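Catalase (Bacillus pumilus, PDB 4QOL) breaks down hydrogen peroxide to water and oxygen with a haem cofactor, and shows peroxidase-like reactivity toward phenolic substrates. Local coordinates at residues E210-V214 with V263-L268; P278-T282 with S328-L332. One frame throughout, in Å; residues are numbered along the deposited sequence.

In the fold
Both contacts lie on the same side of the chain's centre, about 14 Å apart between centres. Strand 211-220 comes first along the chain. The chain then passes through helices 229-236 and 242-253 and returns in strand 258-267, where interaction 1 closes the loop between them as an antiparallel pair. The loop that follows holds residues 278-282. After strand 293-302 and helix 307-312 the chain reaches residues 328-332, and interaction 2 closes this second loop at the start of helix 331-348. The two loops are in series, neither nested nor crossed. They still touch: Tyr213 packs on Cys279, and Met266 packs on Pro278. Together they tie the ends of two sheet strands to a helix start beside the haem.

Interaction 1: E210-V214 with V263-L268; sequences ETKYV and VQLMPL
Tyr213 and Met266 form the antiparallel hydrogen-bonded pair at the centre of this contact. Tyr213 N donates to Met266 O at 2.9 Å, and Met266 N donates back to Tyr213 O over the same distance. The second bond is straighter, with an N-H...O angle of 165°. Tyr213 O is also approached by Leu265 CA at 3.3 Å, and Val214 CA makes a similar CA-H...O contact with Gln264 O. Beyond the pair a water joins the segments. It lies between the hydroxyl of Tyr213 and Leu268 O, 3.0 Å from Tyr213 OH.

The side chains pack on both faces of the pair. On the Tyr213 side, CG lies anti to the carbonyl carbon (chi1 -72°), and the ring turns one face to Leu268. Leu268 CD2 sits over the centre of that face in a CH-pi contact, while its other methyl, CD1, meets CB and CG2 of Thr211. Met266 SD lies obliquely to the same ring, 5.5 Å from the Tyr213 centroid, in a Met-aromatic contact. On the other face Val214 CG2 touches Val263 CB at 3.7 Å and Leu265 CD2 at 3.8 Å. Phe202 and Trp204 of strand 202-205 also pack against Val214. The amide of Gln264 turns elsewhere, to His217, Trp285 and Tyr290.

Val263 is backbone-bonded to Gln293, and strand 258-267 lies between strands 211-220 and 293-302. Such pairing of long antiparallel strands is characteristic of the catalase beta-barrel.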
loop_
_atom_site.group_PDB
_atom_site.type_symbol
_atom_site.label_atom_id
_atom_site.label_comp_id
_atom_site.label_asym_id
_atom_site.label_seq_id
_atom_site.Cartn_x
_atom_site.Cartn_y
_atom_site.Cartn_z
ATOM N N GLU A 210 25.029 -28.313 23.914
ATOM C CA GLU A 210 24.240 -28.577 25.105
ATOM C C GLU A 210 23.226 -27.467 25.283
ATOM O O GLU A 210 23.578 -26.296 25.114
ATOM C CB GLU A 210 25.108 -28.697 26.368
ATOM C CG GLU A 210 26.115 -29.841 26.275
ATOM C CD GLU A 210 27.351 -29.720 27.168
ATOM O OE1 GLU A 210 27.676 -28.653 27.787
ATOM O OE2 GLU A 210 28.029 -30.789 27.250
ATOM N N THR A 211 22.009 -27.861 25.609
ATOM C CA THR A 211 20.856 -26.921 25.721
ATOM C C THR A 211 20.352 -26.796 27.154
ATOM O O THR A 211 20.248 -27.804 27.881
ATOM C CB THR A 211 19.679 -27.393 24.845
ATOM O OG1 THR A 211 20.094 -27.493 23.487
ATOM C CG2 THR A 211 18.478 -26.379 24.947
ATOM N N LYS A 212 20.057 -25.550 27.573
ATOM C CA LYS A 212 19.352 -25.280 28.822
ATOM C C LYS A 212 18.169 -24.383 28.463
ATOM O O LYS A 212 18.211 -23.622 27.493
ATOM C CB LYS A 212 20.195 -24.493 29.817
ATOM C CG LYS A 212 21.505 -25.131 30.173
ATOM C CD LYS A 212 21.452 -25.684 31.551
ATOM C CE LYS A 212 22.806 -26.269 31.894
ATOM N NZ LYS A 212 22.576 -27.442 32.761
ATOM N N TYR A 213 17.102 -24.542 29.214
ATOM C CA TYR A 213 16.030 -23.550 29.211
ATOM C C TYR A 213 16.448 -22.304 29.998
ATOM O O TYR A 213 17.115 -22.375 31.006
ATOM C CB TYR A 213 14.772 -24.094 29.839
ATOM C CG TYR A 213 13.977 -25.139 29.071
ATOM C CD1 TYR A 213 13.706 -25.022 27.703
ATOM C CD2 TYR A 213 13.469 -26.234 29.735
ATOM C CE1 TYR A 213 12.954 -25.965 27.044
ATOM C CE2 TYR A 213 12.671 -27.147 29.091
ATOM C CZ TYR A 213 12.423 -27.004 27.754
ATOM O OH TYR A 213 11.615 -27.894 27.129
ATOM N N VAL A 214 16.000 -21.107 29.486
ATOM C CA VAL A 214 16.341 -19.858 30.096
ATOM C C VAL A 214 15.123 -18.947 30.182
ATOM O O VAL A 214 14.279 -18.967 29.301
ATOM C CB VAL A 214 17.528 -19.168 29.362
ATOM C CG1 VAL A 214 17.132 -18.759 27.963
ATOM C CG2 VAL A 214 18.091 -17.993 30.160
ATOM N N VAL A 263 19.296 -13.951 34.472
ATOM C CA VAL A 263 18.637 -15.122 33.921
ATOM C C VAL A 263 18.394 -16.187 34.963
ATOM O O VAL A 263 19.083 -16.268 35.972
ATOM C CB VAL A 263 19.401 -15.743 32.732
ATOM C CG1 VAL A 263 19.418 -14.741 31.583
ATOM C CG2 VAL A 263 20.808 -16.158 33.112
ATOM N N GLN A 264 17.399 -17.031 34.688
ATOM C CA GLN A 264 17.272 -18.335 35.343
ATOM C C GLN A 264 17.521 -19.426 34.327
ATOM O O GLN A 264 17.132 -19.299 33.156
ATOM C CB GLN A 264 15.826 -18.510 35.877
ATOM C CG GLN A 264 15.359 -17.531 36.919
ATOM C CD GLN A 264 13.864 -17.667 37.190
ATOM O OE1 GLN A 264 13.037 -17.222 36.399
ATOM N NE2 GLN A 264 13.514 -18.290 38.316
ATOM N N LEU A 265 18.183 -20.491 34.776
ATOM C CA LEU A 265 18.543 -21.595 33.897
ATOM C C LEU A 265 17.949 -22.894 34.459
ATOM O O LEU A 265 18.043 -23.153 35.666
ATOM C CB LEU A 265 20.070 -21.715 33.728
ATOM C CG LEU A 265 20.709 -20.564 32.931
ATOM C CD1 LEU A 265 22.196 -20.472 33.197
ATOM C CD2 LEU A 265 20.439 -20.736 31.436
ATOM N N MET A 266 17.323 -23.682 33.594
ATOM C CA MET A 266 16.699 -24.963 33.959
ATOM C C MET A 266 17.146 -26.049 32.997
ATOM O O MET A 266 17.119 -25.863 31.780
ATOM C CB MET A 266 15.172 -24.798 33.954
ATOM C CG MET A 266 14.395 -26.077 34.096
ATOM S SD MET A 266 12.604 -25.821 33.849
ATOM C CE MET A 266 12.097 -24.886 35.259
ATOM N N PRO A 267 17.581 -27.210 33.526
ATOM C CA PRO A 267 17.771 -28.355 32.631
ATOM C C PRO A 267 16.530 -28.766 31.879
ATOM O O PRO A 267 15.469 -28.769 32.441
ATOM C CB PRO A 267 18.157 -29.503 33.583
ATOM C CG PRO A 267 18.470 -28.888 34.887
ATOM C CD PRO A 267 17.867 -27.504 34.934
ATOM N N LEU A 268 16.671 -29.164 30.614
ATOM C CA LEU A 268 15.510 -29.660 29.867
ATOM C C LEU A 268 14.842 -30.773 30.627
ATOM O O LEU A 268 13.614 -30.887 30.614
ATOM C CB LEU A 268 15.901 -30.173 28.500
ATOM C CG LEU A 268 16.485 -29.179 27.519
ATOM C CD1 LEU A 268 16.731 -29.896 26.190
ATOM C CD2 LEU A 268 15.561 -28.004 27.333
HETATM O O HOH W 1 19.783 -29.312 29.740
HETATM O O HOH W 2 12.247 -30.637 28.254
#

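Interaction 2: P278-T282 with S328-L332. With HEM (protoporphyrin IX containing Fe), chain E.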
loop_
_atom_site.group_PDB
_atom_site.type_symbol
_atom_site.label_atom_id
_atom_site.label_comp_id
_atom_site.label_asym_id
_atom_site.label_seq_id
_atom_site.Cartn_x
_atom_site.Cartn_y
_atom_site.Cartn_z
ATOM N N PRO A 278 7.132 -26.077 31.979
ATOM C CA PRO A 278 8.025 -24.939 32.111
ATOM C C PRO A 278 7.952 -23.982 30.892
ATOM O O PRO A 278 8.436 -22.853 31.009
ATOM C CB PRO A 278 9.402 -25.574 32.281
ATOM C CG PRO A 278 9.240 -26.915 31.731
ATOM C CD PRO A 278 7.857 -27.326 32.115
ATOM N N CYS A 279 7.374 -24.447 29.786
ATOM C CA CYS A 279 7.191 -23.647 28.569
ATOM C C CYS A 279 5.735 -23.166 28.411
ATOM O O CYS A 279 5.321 -22.719 27.322
ATOM C CB CYS A 279 7.621 -24.401 27.330
ATOM S SG CYS A 279 9.419 -24.733 27.295
ATOM N N ASP A 280 4.973 -23.196 29.504
ATOM C CA ASP A 280 3.698 -22.522 29.596
ATOM C C ASP A 280 3.885 -21.057 30.057
ATOM O O ASP A 280 4.281 -20.829 31.183
ATOM C CB ASP A 280 2.823 -23.272 30.662
ATOM C CG ASP A 280 1.422 -22.680 30.851
ATOM O OD1 ASP A 280 1.095 -21.636 30.243
ATOM O OD2 ASP A 280 0.638 -23.235 31.688
ATOM N N PRO A 281 3.608 -20.059 29.176
ATOM C CA PRO A 281 3.912 -18.661 29.526
ATOM C C PRO A 281 2.894 -18.023 30.505
ATOM O O PRO A 281 3.073 -16.882 30.842
ATOM C CB PRO A 281 3.883 -17.970 28.174
ATOM C CG PRO A 281 2.814 -18.705 27.434
ATOM C CD PRO A 281 2.950 -20.171 27.877
ATOM N N THR A 282 1.938 -18.791 31.001
ATOM C CA THR A 282 1.141 -18.412 32.139
ATOM C C THR A 282 1.812 -18.797 33.472
ATOM O O THR A 282 1.262 -18.533 34.528
ATOM C CB THR A 282 -0.277 -19.003 32.152
ATOM O OG1 THR A 282 -0.201 -20.421 32.370
ATOM C CG2 THR A 282 -1.013 -18.650 30.901
ATOM N N SER A 328 11.870 -21.716 22.385
ATOM C CA SER A 328 11.350 -22.934 22.922
ATOM C C SER A 328 10.063 -23.309 22.178
ATOM O O SER A 328 9.485 -22.501 21.395
ATOM C CB SER A 328 11.055 -22.807 24.400
ATOM O OG SER A 328 9.857 -22.044 24.663
ATOM N N GLU A 329 9.534 -24.450 22.594
ATOM C CA GLU A 329 8.252 -24.991 22.124
ATOM C C GLU A 329 6.969 -24.255 22.565
ATOM O O GLU A 329 5.883 -24.578 22.097
ATOM C CB GLU A 329 8.254 -26.478 22.516
ATOM C CG GLU A 329 8.684 -26.672 23.976
ATOM C CD GLU A 329 10.243 -26.905 24.323
ATOM O OE1 GLU A 329 11.262 -26.392 23.788
ATOM O OE2 GLU A 329 10.505 -27.634 25.326
ATOM N N ASP A 330 7.108 -23.235 23.396
ATOM C CA ASP A 330 5.992 -22.442 23.915
ATOM C C ASP A 330 5.062 -22.024 22.726
ATOM O O ASP A 330 5.553 -21.382 21.820
ATOM C CB ASP A 330 6.646 -21.267 24.655
ATOM C CG ASP A 330 5.648 -20.184 25.165
ATOM O OD1 ASP A 330 4.673 -19.907 24.469
ATOM O OD2 ASP A 330 5.994 -19.499 26.154
ATOM N N LYS A 331 3.746 -22.363 22.779
ATOM C CA LYS A 331 2.933 -22.283 21.616
ATOM C C LYS A 331 2.502 -20.796 21.376
ATOM O O LYS A 331 2.060 -20.476 20.298
ATOM C CB LYS A 331 1.653 -23.123 21.721
ATOM C CG LYS A 331 1.885 -24.623 21.844
ATOM C CD LYS A 331 0.550 -25.373 21.917
ATOM C CE LYS A 331 0.773 -26.795 22.385
ATOM N NZ LYS A 331 -0.528 -27.480 22.467
ATOM N N LEU A 332 2.621 -19.988 22.424
ATOM C CA LEU A 332 2.359 -18.536 22.326
ATOM C C LEU A 332 3.564 -17.904 21.582
ATOM O O LEU A 332 3.360 -17.245 20.536
ATOM C CB LEU A 332 2.179 -17.986 23.741
ATOM C CG LEU A 332 1.663 -16.530 23.747
ATOM C CD1 LEU A 332 0.194 -16.474 23.333
ATOM C CD2 LEU A 332 1.909 -15.987 25.117
HETATM C CHA HEM E . 3.962 -5.613 19.473
HETATM C CHB HEM E . 1.720 -9.704 18.142
HETATM C CHC HEM E . 2.497 -11.518 22.715
HETATM C CHD HEM E . 5.312 -7.681 23.626
HETATM C C1A HEM E . 3.257 -6.555 18.741
HETATM C C2A HEM E . 2.770 -6.376 17.406
HETATM C C3A HEM E . 2.145 -7.527 17.035
HETATM C C4A HEM E . 2.246 -8.412 18.124
HETATM C CMA HEM E . 1.521 -7.956 15.739
HETATM C CAA HEM E . 2.984 -5.144 16.587
HETATM C CBA HEM E . 4.483 -5.137 16.222
HETATM C CGA HEM E . 4.817 -4.066 15.252
HETATM O O1A HEM E . 6.022 -3.795 15.074
HETATM O O2A HEM E . 3.934 -3.523 14.550
HETATM C C1B HEM E . 1.747 -10.509 19.316
HETATM C C2B HEM E . 1.151 -11.809 19.354
HETATM C C3B HEM E . 1.337 -12.321 20.613
HETATM C C4B HEM E . 2.121 -11.332 21.367
HETATM C CMB HEM E . 0.456 -12.466 18.189
HETATM C CAB HEM E . 0.951 -13.624 21.156
HETATM C CBB HEM E . 0.590 -14.598 20.317
HETATM C C1C HEM E . 3.347 -10.619 23.359
HETATM C C2C HEM E . 4.061 -10.926 24.494
HETATM C C3C HEM E . 4.831 -9.837 24.763
HETATM C C4C HEM E . 4.655 -8.876 23.740
HETATM C CMC HEM E . 3.885 -12.197 25.297
HETATM C CAC HEM E . 5.815 -9.750 25.789
HETATM C CBC HEM E . 6.365 -10.879 26.203
HETATM C C1D HEM E . 5.133 -6.827 22.527
HETATM C C2D HEM E . 5.781 -5.516 22.472
HETATM C C3D HEM E . 5.399 -4.909 21.344
HETATM C C4D HEM E . 4.517 -5.873 20.695
HETATM C CMD HEM E . 6.683 -5.006 23.556
HETATM C CAD HEM E . 5.811 -3.552 20.832
HETATM C CBD HEM E . 7.194 -3.744 20.169
HETATM C CGD HEM E . 7.575 -2.368 19.709
HETATM O O1D HEM E . 8.077 -1.622 20.543
HETATM O O2D HEM E . 7.393 -1.988 18.521
HETATM N NA HEM E . 2.952 -7.847 19.178
HETATM N NB HEM E . 2.296 -10.299 20.527
HETATM N NC HEM E . 3.763 -9.405 22.858
HETATM N ND HEM E . 4.383 -7.017 21.447
HETATM FE FE HEM E . 3.381 -8.594 21.011
HETATM O O HOH W 3 3.353 -24.036 25.597
#
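Cys279 and Pro281 pack on Asp330 at the N-cap of helix 331-348, whose Leu332 lines the haem pocket.

Polar links order each segment. Asp330 OD1 caps the helix by a weak bond from Leu332 N and also accepts from Leu333 N. Its other oxygen, OD2, is held by His200. Ser328 OG accepts from Asp330 N in an ST turn and also bonds to Thr201. In residues 278-282, Asp280 OD1 closes an Asx turn. It takes Thr282 N and Thr282 OG1 from one face of its carboxylate, while OD2 forms salt bridges with Arg138 and Lys283. A water bridges Cys279 O and, weakly, Lys331 N.

The direct contact is packing. Cys279 O lies 3.3 Å from Asp330 CB. Cys279 SG lies 3.7 Å from Glu329 OE2 and 3.8 Å from Ser328 OG. The other oxygen of Glu329 pairs with Arg203. The Pro281 ring lies against the Asp330 carboxylate, with Pro281 CB 3.3 Å from Asp330 OD2.

Leu332 faces two ways. Chi1 of -170° swings CG anti to the backbone N, and chi2 of 73° turns the two methyls to different partners. CD2 meets Pro281 CG at 3.7 Å, whereas Leu332 CD1 lies 3.6 Å from haem vinyl carbon CBB.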